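Local coordinates for oxidoreductase (Azotobacter vinelandii, PDB 7D5M), which binds NAD+ and probably works as an NAD-dependent sugar or polyol dehydrogenase, as expected of an inositol dehydrogenase homolog, at residues 73-78 against 102-107; 166-171 against 248-253. All blocks are in the same frame, centred on the assembly; numbering follows the deposited sequence.

Contact 1 (73-78 against 102-107); sequences TLFEQE and RAALEA
Phe-75 reaches across from the helix of 73-78 and lays the far corner of its ring against the last turn of the helix in 102-107, where three alanines receive it. CE2 of Phe-75 comes within 3.5 Å of the backbone N of Ala-104, and CZ of the same ring sits 3.6 Å from Ala-104 CB. The ring meets this backbone obliquely. Phe-75 CE2 also touches the methyl of Ala-103, at 4.0 Å from its CB, so the outer end of the ring rests between two consecutive alanines. Nearer the root of the side chain, Phe-75 CB faces Ala-107 CB at 4.3 Å, just past the end of the helix. The first torsion explains the reach: CG lies opposite the carbonyl carbon and beside the backbone N (chi1 -57°), which sends the ring outward to the neighbouring helix.

Away from the contact, Arg-102 NE donates to Glu-106 OE2 at 2.9 Å in an almost straight bond (N-H...O 176°). This bond lies in the guanidinium plane but meets the oxygen from above the carboxylate plane. The salt bridge spans one turn of the helix. Leu-109 packs on Phe-75, and Val-111 of strand 110-113 touches Ala-104. Both helices belong to the NAD-binding Rossmann fold.

The contact is made by van der Waals packing, one aromatic ring against alanine methyls and the peptide backbone beside Ala-104: the small side chains let the ring approach the main chain, and Phe-75 and Ala-104 are buried, whereas Ala-107 is exposed.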
loop_
_atom_site.group_PDB
_atom_site.type_symbol
_atom_site.label_atom_id
_atom_site.label_comp_id
_atom_site.label_asym_id
_atom_site.label_seq_id
_atom_site.Cartn_x
_atom_site.Cartn_y
_atom_site.Cartn_z
ATOM N N THR A 73 -46.200 -6.510 22.116
ATOM C CA THR A 73 -47.368 -5.835 21.495
ATOM C C THR A 73 -47.241 -5.918 19.975
ATOM O O THR A 73 -48.235 -6.232 19.304
ATOM C CB THR A 73 -47.497 -4.382 21.951
ATOM O OG1 THR A 73 -47.511 -4.441 23.378
ATOM C CG2 THR A 73 -48.734 -3.722 21.381
ATOM N N LEU A 74 -46.047 -5.639 19.448
ATOM C CA LEU A 74 -45.790 -5.768 17.995
ATOM C C LEU A 74 -46.282 -7.140 17.517
ATOM O O LEU A 74 -47.094 -7.172 16.579
ATOM C CB LEU A 74 -44.296 -5.587 17.734
ATOM C CG LEU A 74 -43.807 -6.025 16.357
ATOM C CD1 LEU A 74 -44.295 -5.081 15.270
ATOM C CD2 LEU A 74 -42.291 -6.107 16.359
ATOM N N PHE A 75 -45.824 -8.231 18.138
ATOM C CA PHE A 75 -46.128 -9.610 17.675
ATOM C C PHE A 75 -47.628 -9.878 17.856
ATOM O O PHE A 75 -48.240 -10.391 16.908
ATOM C CB PHE A 75 -45.260 -10.657 18.376
ATOM C CG PHE A 75 -43.774 -10.447 18.219
ATOM C CD1 PHE A 75 -43.265 -9.701 17.165
ATOM C CD2 PHE A 75 -42.882 -11.000 19.122
ATOM C CE1 PHE A 75 -41.899 -9.504 17.032
ATOM C CE2 PHE A 75 -41.515 -10.802 18.985
ATOM C CZ PHE A 75 -41.027 -10.048 17.946
ATOM N N GLU A 76 -48.207 -9.504 19.000
ATOM C CA GLU A 76 -49.634 -9.806 19.315
ATOM C C GLU A 76 -50.549 -9.028 18.359
ATOM O O GLU A 76 -51.471 -9.657 17.804
ATOM C CB GLU A 76 -49.965 -9.494 20.780
ATOM C CG GLU A 76 -51.447 -9.643 21.109
ATOM C CD GLU A 76 -51.839 -9.371 22.557
ATOM O OE1 GLU A 76 -51.109 -8.611 23.244
ATOM O OE2 GLU A 76 -52.881 -9.927 22.999
ATOM N N GLN A 77 -50.311 -7.726 18.175
ATOM C CA GLN A 77 -51.174 -6.841 17.343
ATOM C C GLN A 77 -51.023 -7.225 15.870
ATOM O O GLN A 77 -52.045 -7.268 15.156
ATOM C CB GLN A 77 -50.844 -5.366 17.573
ATOM C CG GLN A 77 -51.291 -4.842 18.932
ATOM C CD GLN A 77 -52.774 -5.030 19.140
ATOM O OE1 GLN A 77 -53.592 -4.643 18.304
ATOM N NE2 GLN A 77 -53.126 -5.651 20.251
ATOM N N GLU A 78 -49.795 -7.501 15.417
ATOM C CA GLU A 78 -49.556 -7.833 13.990
ATOM C C GLU A 78 -50.245 -9.161 13.647
ATOM O O GLU A 78 -50.757 -9.276 12.529
ATOM C CB GLU A 78 -48.053 -7.814 13.690
ATOM C CG GLU A 78 -47.510 -6.397 13.601
ATOM C CD GLU A 78 -47.954 -5.640 12.359
ATOM O OE1 GLU A 78 -47.791 -6.203 11.239
ATOM O OE2 GLU A 78 -48.467 -4.497 12.512
ATOM N N ARG A 102 -36.859 -15.528 20.976
ATOM C CA ARG A 102 -37.718 -16.634 21.468
ATOM C C ARG A 102 -39.187 -16.296 21.201
ATOM O O ARG A 102 -39.899 -17.147 20.624
ATOM C CB ARG A 102 -37.511 -16.897 22.961
ATOM C CG ARG A 102 -38.311 -18.096 23.444
ATOM C CD ARG A 102 -38.231 -18.322 24.939
ATOM N NE ARG A 102 -38.916 -19.572 25.237
ATOM C CZ ARG A 102 -38.594 -20.408 26.217
ATOM N NH1 ARG A 102 -37.593 -20.129 27.039
ATOM N NH2 ARG A 102 -39.293 -21.522 26.376
ATOM N N ALA A 103 -39.631 -15.112 21.615
ATOM C CA ALA A 103 -41.037 -14.664 21.460
ATOM C C ALA A 103 -41.407 -14.638 19.963
ATOM O O ALA A 103 -42.515 -15.092 19.609
ATOM C CB ALA A 103 -41.228 -13.318 22.099
ATOM N N ALA A 104 -40.517 -14.142 19.097
ATOM C CA ALA A 104 -40.798 -14.032 17.647
ATOM C C ALA A 104 -40.991 -15.445 17.078
ATOM O O ALA A 104 -41.971 -15.678 16.347
ATOM C CB ALA A 104 -39.698 -13.280 16.926
ATOM N N LEU A 105 -40.110 -16.377 17.444
ATOM C CA LEU A 105 -40.140 -17.774 16.943
ATOM C C LEU A 105 -41.434 -18.456 17.400
ATOM O O LEU A 105 -42.053 -19.151 16.592
ATOM C CB LEU A 105 -38.936 -18.527 17.514
ATOM C CG LEU A 105 -37.571 -18.001 17.083
ATOM C CD1 LEU A 105 -36.450 -18.898 17.578
ATOM C CD2 LEU A 105 -37.526 -17.830 15.581
ATOM N N GLU A 106 -41.785 -18.289 18.673
ATOM C CA GLU A 106 -43.015 -18.891 19.259
ATOM C C GLU A 106 -44.246 -18.272 18.588
ATOM O O GLU A 106 -45.261 -18.992 18.476
ATOM C CB GLU A 106 -42.995 -18.740 20.778
ATOM C CG GLU A 106 -42.109 -19.776 21.439
ATOM C CD GLU A 106 -41.784 -19.550 22.905
ATOM O OE1 GLU A 106 -42.172 -18.500 23.448
ATOM O OE2 GLU A 106 -41.127 -20.433 23.491
ATOM N N ALA A 107 -44.135 -17.038 18.079
ATOM C CA ALA A 107 -45.204 -16.314 17.347
ATOM C C ALA A 107 -45.207 -16.695 15.858
ATOM O O ALA A 107 -46.010 -16.112 15.113
ATOM C CB ALA A 107 -45.055 -14.824 17.536
#

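Contact 2 (166-171 against 248-253); sequences RMVHMQ and MEYEGG
Tyr-250 points its hydroxyl end at the strand of 166-171, where Val-168 and Met-170, two residues apart on the same side of that strand, receive it. Val-168 lies across the tyrosine at about a right angle: its CG2 is 3.9 Å from Tyr-250 CE2, meeting the ring obliquely, and its CB stands 3.8 Å from Tyr-250 OH. The valine has CG1 opposite its backbone N (chi1 -168°), which leaves CG2 beside that N and turned to the ring. Met-170 comes at the tyrosine from the opposite direction and brings its terminal methyl, CE, to 3.8 Å from Tyr-250 OH.

That methyl has a second neighbour. Met-248 crosses Met-170 at roughly a right angle, and the two meet tip to tip, CE to CE, at 3.9 Å. A bend at chi3, -81° in Met-170 and -70° in Met-248, turns each terminal methyl off the line of its chain to where the two meet.

The two strands lie in the large mixed sheet of the C-terminal alpha/beta domain of this oxidoreductase family, with strand 255-261 between them. The axes of the two short segments come no closer than 9.0 Å, and the side chains meet over the intervening strand, on the face covered by helix 202-217, whose Ser-214 touches both Val-168 and Met-170. Tyr-250 also meets the ring of Phe-221 edge-to-face. With Tyr-250 replaced by alanine, Val-168 and the Met-170 methyl would probably face a gap and Phe-221 would lose its ring partner. Beyond the tyrosine the chain turns back through a type II turn, closed by Gly-253 N to Tyr-250 O at 3.2 Å. On the other face of the sheet, His-169 NE2 is hydrogen-bonded to Tyr-245 OH of the second subunit.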
loop_
_atom_site.group_PDB
_atom_site.type_symbol
_atom_site.label_atom_id
_atom_site.label_comp_id
_atom_site.label_asym_id
_atom_site.label_seq_id
_atom_site.Cartn_x
_atom_site.Cartn_y
_atom_site.Cartn_z
ATOM N N ARG A 166 -2.577 -24.992 7.279
ATOM C CA ARG A 166 -1.666 -25.070 8.446
ATOM C C ARG A 166 -2.094 -24.063 9.511
ATOM O O ARG A 166 -2.106 -24.421 10.695
ATOM C CB ARG A 166 -0.222 -24.843 7.988
ATOM C CG ARG A 166 0.299 -26.001 7.146
ATOM C CD ARG A 166 1.704 -25.824 6.612
ATOM N NE ARG A 166 2.218 -27.082 6.091
ATOM C CZ ARG A 166 3.341 -27.225 5.403
ATOM N NH1 ARG A 166 4.079 -26.175 5.091
ATOM N NH2 ARG A 166 3.716 -28.429 5.009
ATOM N N MET A 167 -2.388 -22.830 9.112
ATOM C CA MET A 167 -2.732 -21.760 10.079
ATOM C C MET A 167 -3.870 -20.890 9.572
ATOM O O MET A 167 -3.974 -20.658 8.354
ATOM C CB MET A 167 -1.542 -20.850 10.357
ATOM C CG MET A 167 -0.544 -21.473 11.260
ATOM S SD MET A 167 1.030 -20.736 10.927
ATOM C CE MET A 167 1.397 -21.755 9.505
ATOM N N VAL A 168 -4.659 -20.410 10.523
ATOM C CA VAL A 168 -5.750 -19.429 10.300
ATOM C C VAL A 168 -5.517 -18.270 11.269
ATOM O O VAL A 168 -5.721 -18.465 12.475
ATOM C CB VAL A 168 -7.133 -20.074 10.492
ATOM C CG1 VAL A 168 -8.222 -19.144 9.981
ATOM C CG2 VAL A 168 -7.211 -21.436 9.813
ATOM N N HIS A 169 -5.072 -17.125 10.750
ATOM C CA HIS A 169 -4.733 -15.913 11.539
ATOM C C HIS A 169 -5.837 -14.879 11.358
ATOM O O HIS A 169 -6.034 -14.401 10.237
ATOM C CB HIS A 169 -3.352 -15.392 11.156
ATOM C CG HIS A 169 -2.280 -16.232 11.744
ATOM N ND1 HIS A 169 -1.028 -15.744 12.015
ATOM C CD2 HIS A 169 -2.299 -17.511 12.172
ATOM C CE1 HIS A 169 -0.297 -16.707 12.534
ATOM N NE2 HIS A 169 -1.047 -17.804 12.637
ATOM N N MET A 170 -6.516 -14.561 12.450
ATOM C CA MET A 170 -7.712 -13.695 12.463
ATOM C C MET A 170 -7.457 -12.538 13.418
ATOM O O MET A 170 -6.859 -12.757 14.497
ATOM C CB MET A 170 -8.925 -14.498 12.918
ATOM C CG MET A 170 -9.376 -15.493 11.880
ATOM S SD MET A 170 -10.380 -16.783 12.581
ATOM C CE MET A 170 -9.126 -17.865 13.267
ATOM N N GLN A 171 -7.898 -11.344 13.033
ATOM C CA GLN A 171 -7.903 -10.197 13.954
ATOM C C GLN A 171 -9.123 -9.338 13.648
ATOM O O GLN A 171 -9.559 -9.269 12.488
ATOM C CB GLN A 171 -6.587 -9.422 13.893
ATOM C CG GLN A 171 -6.350 -8.675 12.588
ATOM C CD GLN A 171 -5.183 -7.715 12.650
ATOM O OE1 GLN A 171 -4.027 -8.120 12.772
ATOM N NE2 GLN A 171 -5.476 -6.426 12.551
ATOM N N MET A 248 -5.870 -21.510 19.147
ATOM C CA MET A 248 -6.700 -22.717 18.931
ATOM C C MET A 248 -5.893 -23.790 18.205
ATOM O O MET A 248 -5.092 -23.458 17.307
ATOM C CB MET A 248 -7.931 -22.350 18.102
ATOM C CG MET A 248 -8.629 -21.124 18.626
ATOM S SD MET A 248 -10.223 -20.874 17.848
ATOM C CE MET A 248 -9.746 -20.399 16.195
ATOM N N GLU A 249 -6.111 -25.040 18.595
ATOM C CA GLU A 249 -5.681 -26.225 17.822
ATOM C C GLU A 249 -6.918 -26.796 17.144
ATOM O O GLU A 249 -7.886 -27.092 17.859
ATOM C CB GLU A 249 -5.069 -27.299 18.718
ATOM C CG GLU A 249 -4.040 -26.779 19.699
ATOM C CD GLU A 249 -3.463 -27.864 20.598
ATOM O OE1 GLU A 249 -4.013 -28.987 20.581
ATOM O OE2 GLU A 249 -2.466 -27.586 21.314
ATOM N N TYR A 250 -6.889 -26.909 15.824
ATOM C CA TYR A 250 -7.932 -27.608 15.041
ATOM C C TYR A 250 -7.635 -29.108 15.040
ATOM O O TYR A 250 -6.454 -29.496 15.164
ATOM C CB TYR A 250 -7.979 -27.085 13.610
ATOM C CG TYR A 250 -8.361 -25.635 13.483
ATOM C CD1 TYR A 250 -9.685 -25.239 13.548
ATOM C CD2 TYR A 250 -7.405 -24.654 13.279
ATOM C CE1 TYR A 250 -10.051 -23.913 13.425
ATOM C CE2 TYR A 250 -7.759 -23.321 13.149
ATOM C CZ TYR A 250 -9.087 -22.948 13.217
ATOM O OH TYR A 250 -9.475 -21.642 13.090
ATOM N N GLU A 251 -8.679 -29.929 14.881
ATOM C CA GLU A 251 -8.516 -31.371 14.560
ATOM C C GLU A 251 -7.668 -31.449 13.291
ATOM O O GLU A 251 -7.991 -30.725 12.330
ATOM C CB GLU A 251 -9.865 -32.069 14.359
ATOM C CG GLU A 251 -10.717 -32.167 15.612
ATOM C CD GLU A 251 -10.217 -33.108 16.697
ATOM O OE1 GLU A 251 -9.275 -33.891 16.432
ATOM O OE2 GLU A 251 -10.769 -33.045 17.817
ATOM N N GLY A 252 -6.613 -32.265 13.293
ATOM C CA GLY A 252 -5.736 -32.470 12.122
ATOM C C GLY A 252 -4.439 -31.679 12.230
ATOM O O GLY A 252 -3.530 -31.920 11.415
ATOM N N GLY A 253 -4.325 -30.784 13.213
ATOM C CA GLY A 253 -3.036 -30.179 13.599
ATOM C C GLY A 253 -2.883 -28.719 13.191
ATOM O O GLY A 253 -1.916 -28.091 13.672
#

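In the fold
From the N terminus, the chain first builds the NAD-binding Rossmann fold. Contact 1 closes a short loop there: after helix 71-78 the chain passes through strand 87-91 and returns in helix 97-106, so neighbouring helices of the nucleotide domain are joined. The chain then completes the parallel sheet with strands 110-113 and 138-140 before strand 165-173 opens contact 2. That contact closes a much longer loop, 76 residues including helix 202-217 and strand 223-231, and links two strands of the C-terminal mixed sheet. The contacts are in series, neither nesting nor crossing; the centres of contact 1 and contact 2 lie about 41 Å apart, on opposite sides of the chain's centre.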